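Side-chain contacts in putative phosphatase (Clostridium difficile, PDB 3SD7), which is a haloacid dehalogenase-like hydrolase that probably removes phosphate groups from its substrates: residues L33-G38 against V166-V171; Y195-A200 against I205-V210; F153-G158 against L176-V181; L40-E45 against Y212-F217. All coordinates share one frame; numbering follows the deposited sequence. Where two conformers were deposited one is given.

Interaction 1 of 4, residues L33-G38 against V166-V171; sequences LFDLDG and VNKNEV. With NA (sodium ion), chain B.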
loop_
_atom_site.group_PDB
_atom_site.type_symbol
_atom_site.label_atom_id
_atom_site.label_comp_id
_atom_site.label_asym_id
_atom_site.label_seq_id
_atom_site.Cartn_x
_atom_site.Cartn_y
_atom_site.Cartn_z
ATOM N N LEU A 33 -3.375 -10.162 -6.679
ATOM C CA LEU A 33 -2.339 -9.340 -6.099
ATOM C C LEU A 33 -2.986 -8.178 -5.362
ATOM O O LEU A 33 -3.975 -7.610 -5.829
ATOM C CB LEU A 33 -1.412 -8.770 -7.157
ATOM C CG LEU A 33 -0.477 -9.709 -7.876
ATOM C CD1 LEU A 33 -1.213 -10.634 -8.811
ATOM C CD2 LEU A 33 0.590 -8.889 -8.628
ATOM N N PHE A 34 -2.409 -7.829 -4.222
ATOM C CA PHE A 34 -2.854 -6.714 -3.432
ATOM C C PHE A 34 -1.730 -5.721 -3.124
ATOM O O PHE A 34 -0.629 -6.125 -2.806
ATOM C CB PHE A 34 -3.387 -7.165 -2.058
ATOM C CG PHE A 34 -4.636 -7.967 -2.102
ATOM C CD1 PHE A 34 -5.872 -7.349 -1.875
ATOM C CD2 PHE A 34 -4.596 -9.350 -2.280
ATOM C CE1 PHE A 34 -7.026 -8.082 -1.881
ATOM C CE2 PHE A 34 -5.795 -10.088 -2.278
ATOM C CZ PHE A 34 -6.983 -9.448 -2.083
ATOM N N ASP A 35 -2.023 -4.430 -3.220
ATOM C CA ASP A 35 -1.135 -3.420 -2.666
ATOM C C ASP A 35 -1.373 -3.481 -1.126
ATOM O O ASP A 35 -2.288 -4.172 -0.648
ATOM C CB ASP A 35 -1.411 -2.051 -3.260
ATOM C CG ASP A 35 -0.156 -1.144 -3.240
ATOM O OD1 ASP A 35 0.600 -1.194 -2.264
ATOM O OD2 ASP A 35 0.089 -0.399 -4.232
ATOM N N LEU A 36 -0.568 -2.787 -0.356
ATOM C CA LEU A 36 -0.651 -2.849 1.113
ATOM C C LEU A 36 -1.388 -1.654 1.706
ATOM O O LEU A 36 -2.582 -1.750 2.034
ATOM C CB LEU A 36 0.757 -2.977 1.704
ATOM C CG LEU A 36 0.776 -3.132 3.233
ATOM C CD1 LEU A 36 0.375 -4.550 3.660
ATOM C CD2 LEU A 36 2.151 -2.807 3.733
ATOM N N ASP A 37 -0.677 -0.523 1.798
ATOM C CA ASP A 37 -1.247 0.700 2.375
ATOM C C ASP A 37 -2.476 1.131 1.595
ATOM O O ASP A 37 -2.478 1.213 0.337
ATOM C CB ASP A 37 -0.240 1.861 2.396
ATOM C CG ASP A 37 0.881 1.701 3.405
ATOM O OD1 ASP A 37 0.885 0.796 4.293
ATOM O OD2 ASP A 37 1.800 2.560 3.317
ATOM N N GLY A 38 -3.553 1.415 2.312
ATOM C CA GLY A 38 -4.793 1.843 1.707
ATOM C C GLY A 38 -5.611 0.781 1.031
ATOM O O GLY A 38 -6.648 1.058 0.490
ATOM N N VAL A 166 10.361 1.310 -5.504
ATOM C CA VAL A 166 10.137 0.486 -6.687
ATOM C C VAL A 166 8.799 0.832 -7.335
ATOM O O VAL A 166 7.804 1.039 -6.630
ATOM C CB VAL A 166 10.173 -1.021 -6.345
ATOM C CG1 VAL A 166 10.068 -1.853 -7.621
ATOM C CG2 VAL A 166 11.459 -1.356 -5.592
ATOM N N ASN A 167 8.803 0.921 -8.670
ATOM C CA ASN A 167 7.594 1.156 -9.450
ATOM C C ASN A 167 6.671 -0.053 -9.356
ATOM O O ASN A 167 7.121 -1.206 -9.105
ATOM C CB ASN A 167 7.912 1.468 -10.912
ATOM C CG ASN A 167 8.509 2.834 -11.096
ATOM O OD1 ASN A 167 8.224 3.758 -10.331
ATOM N ND2 ASN A 167 9.319 2.989 -12.135
ATOM N N LYS A 168 5.384 0.187 -9.582
ATOM C CA LYS A 168 4.405 -0.856 -9.431
ATOM C C LYS A 168 4.531 -1.959 -10.485
ATOM O O LYS A 168 4.479 -3.119 -10.156
ATOM C CB LYS A 168 2.995 -0.266 -9.457
ATOM C CG LYS A 168 2.088 -0.922 -8.494
ATOM C CD LYS A 168 2.370 -0.496 -7.052
ATOM C CE LYS A 168 2.004 0.968 -6.835
ATOM N NZ LYS A 168 2.047 1.359 -5.405
ATOM N N ASN A 169 4.699 -1.598 -11.753
ATOM C CA ASN A 169 4.817 -2.637 -12.801
ATOM C C ASN A 169 5.979 -3.598 -12.495
ATOM O O ASN A 169 5.887 -4.801 -12.736
ATOM C CB ASN A 169 4.982 -2.038 -14.195
ATOM C CG ASN A 169 6.346 -1.446 -14.407
ATOM O OD1 ASN A 169 6.639 -0.336 -13.967
ATOM N ND2 ASN A 169 7.203 -2.196 -15.086
ATOM N N GLU A 170 7.046 -3.072 -11.909
ATOM C CA GLU A 170 8.227 -3.880 -11.611
ATOM C C GLU A 170 7.997 -4.890 -10.509
ATOM O O GLU A 170 8.431 -6.037 -10.601
ATOM C CB GLU A 170 9.399 -2.981 -11.242
ATOM C CG GLU A 170 9.785 -2.037 -12.350
ATOM C CD GLU A 170 11.105 -1.356 -12.077
ATOM O OE1 GLU A 170 11.639 -1.515 -10.948
ATOM O OE2 GLU A 170 11.601 -0.663 -12.989
ATOM N N VAL A 171 7.298 -4.463 -9.460
ATOM C CA VAL A 171 7.034 -5.357 -8.364
ATOM C C VAL A 171 5.934 -6.383 -8.749
ATOM O O VAL A 171 6.002 -7.537 -8.364
ATOM C CB VAL A 171 6.787 -4.557 -7.057
ATOM C CG1 VAL A 171 5.502 -3.748 -7.097
ATOM C CG2 VAL A 171 6.812 -5.457 -5.908
HETATM NA NA NA B . -1.859 2.068 -1.602
HETATM O O HOH W 1 -1.523 2.013 -3.756
HETATM O O HOH W 2 0.264 1.639 -1.156
HETATM O O HOH W 3 -2.341 4.197 -0.531
#
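Lys168 reaches the end of Asp35 through a single salt bridge, with NZ and OD2 2.9 Å apart. The two side chains cross at about a right angle. Bends at chi2 (75°) and chi3 (68°) fold the lysine chain over, bringing CE to 3.5 Å from Asp35 OD2 beside the charged end. The exact position of OD2 is doubtful because it lies implausibly close to Asp196 OD1, and Lys168 was modelled in two conformers, so both the bond and its length should be read with caution.

The other oxygen has partners of its own. Asp35 OD1 accepts the backbone N of Leu36 at 2.7 Å through its anti lone pair, and Thr133 OG1 is hydrogen-bonded to it as well; together they probably limit the rotation of the carboxylate. Two waters approach weakly, one at each oxygen, and both also bind the sodium ion, so the carboxylate meets the metal through water. The sodium takes Asp37 O directly at 2.2 Å, and Asp192 with a third water completes the shell. Further out, Ser134 OG bonds to Lys168 NZ, and Lys135 pairs with Asp37 OD2.

Asp35 and Asp37 fit the DxD signature of the family, in which the first aspartate is usually the nucleophile; that role is probable here. The signature follows strand 31-34, which lies between strands 128-133 and 187-191 of the parallel sheet. Lys168 starts helix 168-179, whose later residues Ile172, Val175 and Leu176 pack against Leu33 of this strand.

Interaction 2 of 4, residues Y195-A200 against I205-V210; sequences YDIIGA and IDSIGV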
loop_
_atom_site.group_PDB
_atom_site.type_symbol
_atom_site.label_atom_id
_atom_site.label_comp_id
_atom_site.label_asym_id
_atom_site.label_seq_id
_atom_site.Cartn_x
_atom_site.Cartn_y
_atom_site.Cartn_z
ATOM N N TYR A 195 -1.588 4.354 -9.344
ATOM C CA TYR A 195 -0.315 3.677 -9.573
ATOM C C TYR A 195 -0.467 2.169 -9.686
ATOM O O TYR A 195 0.271 1.499 -10.449
ATOM C CB TYR A 195 0.689 4.061 -8.485
ATOM C CG TYR A 195 0.835 5.556 -8.388
ATOM C CD1 TYR A 195 1.384 6.278 -9.431
ATOM C CD2 TYR A 195 0.359 6.251 -7.271
ATOM C CE1 TYR A 195 1.476 7.659 -9.366
ATOM C CE2 TYR A 195 0.443 7.625 -7.208
ATOM C CZ TYR A 195 0.999 8.318 -8.247
ATOM O OH TYR A 195 1.091 9.699 -8.188
ATOM N N ASP A 196 -1.394 1.624 -8.903
ATOM C CA ASP A 196 -1.722 0.206 -8.949
ATOM C C ASP A 196 -2.388 -0.169 -10.259
ATOM O O ASP A 196 -2.099 -1.220 -10.843
ATOM C CB ASP A 196 -2.688 -0.123 -7.808
ATOM C CG ASP A 196 -2.076 0.077 -6.472
ATOM O OD1 ASP A 196 -0.971 -0.479 -6.252
ATOM O OD2 ASP A 196 -2.647 0.811 -5.628
ATOM N N ILE A 197 -3.285 0.698 -10.742
ATOM C CA ILE A 197 -4.006 0.441 -11.983
ATOM C C ILE A 197 -3.075 0.610 -13.184
ATOM O O ILE A 197 -3.084 -0.211 -14.098
ATOM C CB ILE A 197 -5.245 1.336 -12.120
ATOM C CG1 ILE A 197 -6.054 1.324 -10.816
ATOM C CG2 ILE A 197 -6.091 0.931 -13.355
ATOM C CD1 ILE A 197 -6.379 -0.065 -10.321
ATOM N N ILE A 198 -2.255 1.659 -13.163
ATOM C CA ILE A 198 -1.263 1.904 -14.239
ATOM C C ILE A 198 -0.287 0.703 -14.310
ATOM O O ILE A 198 0.053 0.214 -15.405
ATOM C CB ILE A 198 -0.474 3.209 -13.967
ATOM C CG1 ILE A 198 -1.397 4.421 -14.114
ATOM C CG2 ILE A 198 0.720 3.331 -14.899
ATOM C CD1 ILE A 198 -0.860 5.674 -13.435
ATOM N N GLY A 199 0.126 0.212 -13.141
ATOM C CA GLY A 199 1.017 -0.945 -13.054
ATOM C C GLY A 199 0.371 -2.167 -13.687
ATOM O O GLY A 199 0.970 -2.833 -14.539
ATOM N N ALA A 200 -0.878 -2.418 -13.321
ATOM C CA ALA A 200 -1.634 -3.551 -13.860
ATOM C C ALA A 200 -1.749 -3.481 -15.384
ATOM O O ALA A 200 -1.562 -4.483 -16.100
ATOM C CB ALA A 200 -3.002 -3.580 -13.257
ATOM N N ILE A 205 -2.782 -7.090 -17.001
ATOM C CA ILE A 205 -3.706 -7.785 -16.130
ATOM C C ILE A 205 -4.856 -6.860 -15.716
ATOM O O ILE A 205 -4.743 -5.613 -15.773
ATOM C CB ILE A 205 -2.999 -8.375 -14.870
ATOM C CG1 ILE A 205 -2.346 -7.291 -14.024
ATOM C CG2 ILE A 205 -1.904 -9.398 -15.298
ATOM C CD1 ILE A 205 -1.732 -7.824 -12.738
ATOM N N ASP A 206 -5.958 -7.484 -15.307
ATOM C CA ASP A 206 -7.128 -6.791 -14.820
ATOM C C ASP A 206 -6.842 -6.124 -13.468
ATOM O O ASP A 206 -5.809 -6.391 -12.817
ATOM C CB ASP A 206 -8.324 -7.756 -14.707
ATOM C CG ASP A 206 -8.925 -8.127 -16.072
ATOM O OD1 ASP A 206 -8.511 -7.550 -17.100
ATOM O OD2 ASP A 206 -9.834 -8.996 -16.117
ATOM N N SER A 207 -7.753 -5.239 -13.066
ATOM C CA SER A 207 -7.622 -4.494 -11.844
ATOM C C SER A 207 -8.925 -4.149 -11.155
ATOM O O SER A 207 -9.965 -3.939 -11.788
ATOM C CB SER A 207 -6.866 -3.175 -12.104
ATOM O OG SER A 207 -7.495 -2.420 -13.132
ATOM N N ILE A 208 -8.830 -4.057 -9.833
ATOM C CA ILE A 208 -9.897 -3.565 -8.985
ATOM C C ILE A 208 -9.339 -2.301 -8.309
ATOM O O ILE A 208 -8.307 -2.348 -7.610
ATOM C CB ILE A 208 -10.289 -4.524 -7.856
ATOM C CG1 ILE A 208 -10.829 -5.837 -8.432
ATOM C CG2 ILE A 208 -11.375 -3.836 -6.964
ATOM C CD1 ILE A 208 -11.205 -6.879 -7.371
ATOM N N GLY A 209 -9.985 -1.171 -8.560
ATOM C CA GLY A 209 -9.648 0.069 -7.887
ATOM C C GLY A 209 -10.592 0.215 -6.699
ATOM O O GLY A 209 -11.838 0.211 -6.865
ATOM N N VAL A 210 -10.042 0.325 -5.497
ATOM C CA VAL A 210 -10.872 0.472 -4.315
ATOM C C VAL A 210 -10.973 1.953 -3.935
ATOM O O VAL A 210 -10.046 2.724 -4.166
ATOM C CB VAL A 210 -10.384 -0.367 -3.109
ATOM C CG1 VAL A 210 -10.082 -1.818 -3.564
ATOM C CG2 VAL A 210 -9.131 0.253 -2.418
#
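Ile197 lays its two branches along Ser207: CD1 ends 3.6 Å from Ser207 CB, while CG2 comes equally near Ser207 OG. That hydroxyl has its hydrogen-bond partner outside the two segments, so the approach of CG2 is a van der Waals contact only. With chi1 at -47°, CG1 stands beside the backbone N and carries CD1 on toward the strand, where it also lies 4.1 Å from Gly209 CA. Ile197 was deposited in two conformers, and this fit describes one of the two.

One helical turn on, Ala200 directs its methyl toward the strand. Its CB lies 3.8 Å from Ile205 CG1 and 4.1 Å from Ser207 CB, so Ser207 CB is touched by both Ile197 and Ala200. Ile205 comes from beside the methyl: its CG1 sits between its own backbone N and carbonyl carbon (chi1 61°), close to Ala200 CA and O. The backbone binds the same two residues, since Ile205 N donates to Ala200 O at 3.0 Å.

Helix 195-200 and strand 206-210 run antiparallel, their axes 8.1 Å apart at 173°, as expected where a helix turns back into the next strand. This is the second half of a beta-alpha-beta crossover from strand 187-191 through helix 194-203 to strand 206-210. Strand 206-210 lies between strands 187-191 and 227-229; Ala200 also rests on Met189, Ile205 on Val187 and Ile172, and Ile197 and Ser207 both touch Pro225.

Interaction 3 of 4, residues F153-G158 against L176-V181; sequences FKYIAG and LDLCNV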
loop_
_atom_site.group_PDB
_atom_site.type_symbol
_atom_site.label_atom_id
_atom_site.label_comp_id
_atom_site.label_asym_id
_atom_site.label_seq_id
_atom_site.Cartn_x
_atom_site.Cartn_y
_atom_site.Cartn_z
ATOM N N PHE A 153 -0.682 -15.230 2.175
ATOM C CA PHE A 153 0.030 -14.792 0.982
ATOM C C PHE A 153 1.211 -15.704 0.645
ATOM O O PHE A 153 2.038 -16.011 1.501
ATOM C CB PHE A 153 0.538 -13.356 1.160
ATOM C CG PHE A 153 -0.570 -12.367 1.341
ATOM C CD1 PHE A 153 -1.222 -11.862 0.241
ATOM C CD2 PHE A 153 -0.969 -11.961 2.607
ATOM C CE1 PHE A 153 -2.262 -10.988 0.379
ATOM C CE2 PHE A 153 -2.026 -11.065 2.750
ATOM C CZ PHE A 153 -2.676 -10.600 1.634
ATOM N N LYS A 154 1.276 -16.109 -0.605
ATOM C CA LYS A 154 2.377 -16.956 -1.063
ATOM C C LYS A 154 3.671 -16.191 -1.106
ATOM O O LYS A 154 4.696 -16.715 -0.653
ATOM C CB LYS A 154 2.062 -17.572 -2.412
ATOM C CG LYS A 154 3.083 -18.609 -2.846
ATOM C CD LYS A 154 2.633 -19.371 -4.098
ATOM C CE LYS A 154 3.639 -20.454 -4.518
ATOM N NZ LYS A 154 3.862 -21.547 -3.510
ATOM N N TYR A 155 3.636 -14.987 -1.688
ATOM C CA TYR A 155 4.807 -14.126 -1.804
ATOM C C TYR A 155 4.410 -12.715 -1.460
ATOM O O TYR A 155 3.269 -12.278 -1.722
ATOM C CB TYR A 155 5.400 -14.163 -3.204
ATOM C CG TYR A 155 5.896 -15.516 -3.629
ATOM C CD1 TYR A 155 6.928 -16.135 -2.960
ATOM C CD2 TYR A 155 5.314 -16.167 -4.689
ATOM C CE1 TYR A 155 7.390 -17.392 -3.362
ATOM C CE2 TYR A 155 5.737 -17.404 -5.092
ATOM C CZ TYR A 155 6.774 -18.019 -4.434
ATOM O OH TYR A 155 7.202 -19.265 -4.812
ATOM N N ILE A 156 5.361 -11.984 -0.887
ATOM C CA ILE A 156 5.176 -10.582 -0.495
ATOM C C ILE A 156 6.381 -9.870 -1.053
ATOM O O ILE A 156 7.537 -10.232 -0.723
ATOM C CB ILE A 156 5.107 -10.426 1.032
ATOM C CG1 ILE A 156 3.836 -11.088 1.593
ATOM C CG2 ILE A 156 5.204 -8.936 1.446
ATOM C CD1 ILE A 156 3.904 -11.382 3.124
ATOM N N ALA A 157 6.131 -8.890 -1.934
ATOM C CA ALA A 157 7.160 -8.116 -2.605
ATOM C C ALA A 157 6.942 -6.617 -2.479
ATOM O O ALA A 157 5.920 -6.087 -2.909
ATOM C CB ALA A 157 7.221 -8.475 -4.079
ATOM N N GLY A 158 7.928 -5.961 -1.876
ATOM C CA GLY A 158 7.974 -4.515 -1.738
ATOM C C GLY A 158 9.303 -3.989 -2.230
ATOM O O GLY A 158 10.010 -4.635 -3.027
ATOM N N LEU A 176 4.691 -12.103 -10.134
ATOM C CA LEU A 176 4.165 -13.066 -11.106
ATOM C C LEU A 176 5.250 -14.016 -11.614
ATOM O O LEU A 176 4.991 -15.207 -11.869
ATOM C CB LEU A 176 3.538 -12.359 -12.314
ATOM C CG LEU A 176 2.233 -11.638 -12.054
ATOM C CD1 LEU A 176 1.779 -11.055 -13.395
ATOM C CD2 LEU A 176 1.179 -12.585 -11.460
ATOM N N ASP A 177 6.466 -13.502 -11.796
ATOM C CA ASP A 177 7.536 -14.350 -12.262
ATOM C C ASP A 177 7.813 -15.451 -11.227
ATOM O O ASP A 177 8.154 -16.551 -11.606
ATOM C CB ASP A 177 8.789 -13.552 -12.582
ATOM C CG ASP A 177 8.645 -12.694 -13.858
ATOM O OD1 ASP A 177 7.691 -12.904 -14.637
ATOM O OD2 ASP A 177 9.503 -11.824 -14.078
ATOM N N LEU A 178 7.639 -15.161 -9.942
ATOM C CA LEU A 178 7.865 -16.172 -8.890
ATOM C C LEU A 178 6.837 -17.298 -8.970
ATOM O O LEU A 178 7.114 -18.410 -8.539
ATOM C CB LEU A 178 7.777 -15.568 -7.489
ATOM C CG LEU A 178 8.829 -14.543 -7.091
ATOM C CD1 LEU A 178 8.476 -13.952 -5.724
ATOM C CD2 LEU A 178 10.259 -15.158 -7.141
ATOM N N CYS A 179 5.660 -16.992 -9.510
ATOM C CA CYS A 179 4.574 -17.949 -9.622
ATOM C C CYS A 179 4.615 -18.707 -10.911
ATOM O O CYS A 179 3.811 -19.631 -11.082
ATOM C CB CYS A 179 3.233 -17.252 -9.507
ATOM S SG CYS A 179 2.955 -16.579 -7.823
ATOM N N ASN A 180 5.542 -18.327 -11.793
ATOM C CA ASN A 180 5.706 -18.946 -13.090
ATOM C C ASN A 180 4.371 -18.932 -13.799
ATOM O O ASN A 180 3.881 -19.964 -14.205
ATOM C CB ASN A 180 6.206 -20.378 -12.933
ATOM C CG ASN A 180 7.567 -20.451 -12.249
ATOM O OD1 ASN A 180 8.492 -19.707 -12.589
ATOM N ND2 ASN A 180 7.695 -21.362 -11.289
ATOM N N VAL A 181 3.773 -17.750 -13.900
ATOM C CA VAL A 181 2.463 -17.613 -14.537
ATOM C C VAL A 181 2.522 -17.641 -16.051
ATOM O O VAL A 181 3.418 -17.038 -16.646
ATOM C CB VAL A 181 1.816 -16.288 -14.172
ATOM C CG1 VAL A 181 0.553 -16.057 -15.025
ATOM C CG2 VAL A 181 1.493 -16.259 -12.697
HETATM O O HOH W 4 6.013 -20.636 -7.088
#
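A water held by two groups joins Tyr155 to Leu178: it lies 2.9 Å from Tyr155 OH and, as donor, 2.9 Å from Leu178 O. No direct hydrogen bond crosses between the two segments, so the remaining contact is made by the tyrosine ring.

Leu178 covers one face of that ring. Its CD1 stands 3.9 Å from the ring centroid and 21° off the normal, a CH-pi contact, while its CB comes within 3.6 Å of Tyr155 CE2. The opposite face carries CG of Lys154, the residue just before. Cys179 SG takes the rim instead: 5.1 Å from the centroid and 87° off the normal, it lies practically in the ring plane, an edge-on sulfur-aromatic contact nearest CD2.

Both partners come from the last turn of helix 168-179, which ends in a Schellman motif at Asn180, and they meet an edge strand of the parallel sheet, 155-159. Inward, Tyr155 and Cys179 both touch Leu130 of the adjacent strand. Chemically, the geometry suggests an interface based on dispersion, the ring flanked by leucine over one face and sulfur at its edge, while the phenol's polar end reaches the helix carbonyl through water.

Interaction 4 of 4, residues L40-E45 against Y212-F217; sequences LTDPKE and YGYGSF. With GOL (glycerol), chain E.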
loop_
_atom_site.group_PDB
_atom_site.type_symbol
_atom_site.label_atom_id
_atom_site.label_comp_id
_atom_site.label_asym_id
_atom_site.label_seq_id
_atom_site.Cartn_x
_atom_site.Cartn_y
_atom_site.Cartn_z
ATOM N N LEU A 40 -4.969 -3.155 2.073
ATOM C CA LEU A 40 -5.094 -4.115 3.173
ATOM C C LEU A 40 -5.105 -3.478 4.516
ATOM O O LEU A 40 -5.897 -3.886 5.392
ATOM C CB LEU A 40 -3.944 -5.129 3.139
ATOM C CG LEU A 40 -3.840 -5.993 1.883
ATOM C CD1 LEU A 40 -2.528 -6.830 1.906
ATOM C CD2 LEU A 40 -5.046 -6.916 1.760
ATOM N N THR A 41 -4.208 -2.527 4.720
ATOM C CA THR A 41 -4.023 -1.860 6.027
ATOM C C THR A 41 -3.875 -0.354 5.859
ATOM O O THR A 41 -3.473 0.135 4.807
ATOM C CB THR A 41 -2.785 -2.427 6.758
ATOM O OG1 THR A 41 -1.633 -2.294 5.902
ATOM C CG2 THR A 41 -2.981 -3.925 7.085
ATOM N N ASP A 42 -4.230 0.378 6.905
ATOM C CA ASP A 42 -4.177 1.844 6.892
ATOM C C ASP A 42 -2.997 2.298 7.782
ATOM O O ASP A 42 -3.009 2.064 8.993
ATOM C CB ASP A 42 -5.509 2.401 7.389
ATOM C CG ASP A 42 -5.600 3.913 7.270
ATOM O OD1 ASP A 42 -4.587 4.542 6.936
ATOM O OD2 ASP A 42 -6.679 4.481 7.583
ATOM N N PRO A 43 -2.004 2.983 7.199
ATOM C CA PRO A 43 -0.828 3.387 7.944
ATOM C C PRO A 43 -0.938 4.756 8.603
ATOM O O PRO A 43 0.049 5.247 9.140
ATOM C CB PRO A 43 0.227 3.464 6.847
ATOM C CG PRO A 43 -0.528 3.979 5.678
ATOM C CD PRO A 43 -1.864 3.303 5.758
ATOM N N LYS A 44 -2.120 5.359 8.557
ATOM C CA LYS A 44 -2.299 6.739 9.014
ATOM C C LYS A 44 -1.656 7.077 10.361
ATOM O O LYS A 44 -0.921 8.053 10.485
ATOM C CB LYS A 44 -3.786 7.086 9.016
ATOM C CG LYS A 44 -4.095 8.464 9.563
ATOM C CD LYS A 44 -5.552 8.806 9.438
ATOM C CE LYS A 44 -5.901 9.200 7.992
ATOM N NZ LYS A 44 -7.343 9.589 7.830
ATOM N N GLU A 45 -1.923 6.258 11.364
ATOM C CA GLU A 45 -1.420 6.549 12.725
ATOM C C GLU A 45 0.108 6.685 12.767
ATOM O O GLU A 45 0.656 7.708 13.219
ATOM C CB GLU A 45 -1.892 5.476 13.695
ATOM C CG GLU A 45 -1.593 5.815 15.161
ATOM C CD GLU A 45 -1.768 4.641 16.132
ATOM O OE1 GLU A 45 -2.243 3.555 15.726
ATOM O OE2 GLU A 45 -1.398 4.816 17.319
ATOM N N TYR A 212 -11.983 2.903 -0.638
ATOM C CA TYR A 212 -11.882 3.048 0.815
ATOM C C TYR A 212 -10.500 3.426 1.328
ATOM O O TYR A 212 -10.309 3.602 2.542
ATOM C CB TYR A 212 -12.366 1.764 1.524
ATOM C CG TYR A 212 -11.603 0.530 1.165
ATOM C CD1 TYR A 212 -10.343 0.273 1.742
ATOM C CD2 TYR A 212 -12.104 -0.403 0.256
ATOM C CE1 TYR A 212 -9.641 -0.847 1.423
ATOM C CE2 TYR A 212 -11.402 -1.535 -0.059
ATOM C CZ TYR A 212 -10.174 -1.772 0.537
ATOM O OH TYR A 212 -9.472 -2.904 0.209
ATOM N N GLY A 213 -9.556 3.567 0.400
ATOM C CA GLY A 213 -8.200 3.945 0.708
ATOM C C GLY A 213 -7.897 5.405 0.430
ATOM O O GLY A 213 -8.704 6.326 0.761
ATOM N N TYR A 214 -6.732 5.638 -0.151
ATOM C CA TYR A 214 -6.223 6.983 -0.336
ATOM C C TYR A 214 -6.466 7.589 -1.721
ATOM O O TYR A 214 -6.180 8.750 -1.936
ATOM C CB TYR A 214 -4.742 7.060 0.094
ATOM C CG TYR A 214 -4.637 6.970 1.596
ATOM C CD1 TYR A 214 -4.584 8.116 2.366
ATOM C CD2 TYR A 214 -4.667 5.728 2.260
ATOM C CE1 TYR A 214 -4.539 8.062 3.734
ATOM C CE2 TYR A 214 -4.631 5.681 3.661
ATOM C CZ TYR A 214 -4.547 6.850 4.368
ATOM O OH TYR A 214 -4.525 6.855 5.744
ATOM N N GLY A 215 -7.024 6.810 -2.622
ATOM C CA GLY A 215 -7.374 7.306 -3.950
ATOM C C GLY A 215 -8.813 7.779 -3.991
ATOM O O GLY A 215 -9.728 7.084 -3.533
ATOM N N SER A 216 -9.026 8.962 -4.576
ATOM C CA SER A 216 -10.361 9.465 -4.788
ATOM C C SER A 216 -11.073 8.777 -5.947
ATOM O O SER A 216 -10.436 8.188 -6.821
ATOM C CB SER A 216 -10.279 10.946 -5.138
ATOM O OG SER A 216 -9.611 11.131 -6.376
ATOM N N PHE A 217 -12.400 8.884 -5.964
ATOM C CA PHE A 217 -13.155 8.398 -7.108
ATOM C C PHE A 217 -12.667 9.062 -8.401
ATOM O O PHE A 217 -12.532 8.409 -9.434
ATOM C CB PHE A 217 -14.640 8.613 -6.950
ATOM C CG PHE A 217 -15.420 8.196 -8.180
ATOM C CD1 PHE A 217 -15.643 6.854 -8.451
ATOM C CD2 PHE A 217 -15.870 9.142 -9.084
ATOM C CE1 PHE A 217 -16.343 6.472 -9.592
ATOM C CE2 PHE A 217 -16.552 8.769 -10.223
ATOM C CZ PHE A 217 -16.798 7.422 -10.471
HETATM C C1 GOL E . -8.045 5.998 4.434
HETATM O O1 GOL E . -8.448 4.659 4.294
HETATM C C2 GOL E . -9.107 6.807 5.186
HETATM O O2 GOL E . -8.786 8.176 5.057
HETATM C C3 GOL E . -9.174 6.380 6.664
HETATM O O3 GOL E . -8.000 6.715 7.409
#
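Asp42 and Gly213 mark the closest backbone approach, 7.7 Å from CA to CA, so the side chain of Tyr214 has to span the gap between strand 41-42 and the loop after strand 206-210. Tyr214 OH donates to Asp42 OD1 at 2.6 Å, met on the syn side and 24° out of the carboxylate plane. The carboxylate and the ring are turned 75° apart, with OD1 at the ring edge. Asp42 CG lies anti to the backbone N (chi1 -174°), which turns the carboxylate toward the following residues, so that OD1 also receives Lys44 N, 3.1 Å away and from above the carboxylate plane. This is an Asx turn leading into helix 44-57. Pro43 CD adds a looser apolar touch, 4.2 Å from Tyr214 CE2.

A glycerol, probably from the crystallisation liquor, bridges the two sides. Its O3 donates to Asp42 OD2 at 2.6 Å and also accepts Lys44 NZ. Its O1 donates to Tyr212 O at 2.8 Å. Glycerol C1 rests over one face of the Tyr214 ring, and Tyr112 OH bonds to the ligand too.

Both carboxylate oxygens are thus engaged, OD1 by two donors and OD2 by glycerol, through which Lys44 NZ is reached. Glycerol shows that hydroxyl groups can be held here; with Tyr214 N hydrogen-bonded to the sodium ligand Asp192, and sodium about 6 Å from the Tyr214 side chain, the pocket may adjoin the active site.

In the fold
From the N terminus, residues 33-38 open interaction 1 and residues 40-45, just beyond, open interaction 4. Interaction 3 opens at 153-158; interaction 1 then closes at 166-171 and interaction 3 at 176-181, so these two cross and share helix 168-179. Interaction 2 closes only a short loop, between 195-200 and 205-210. Interaction 4 closes last, at 212-217; interactions 2 and 3 fall wholly within its span, whereas interaction 1 crosses it. Interactions 1 to 3 all reach the parallel sheet, from its middle to its edge strand 155-159. Interaction 4 instead ties strand 41-42 and the start of helix 44-57 to the loop following strand 206-210.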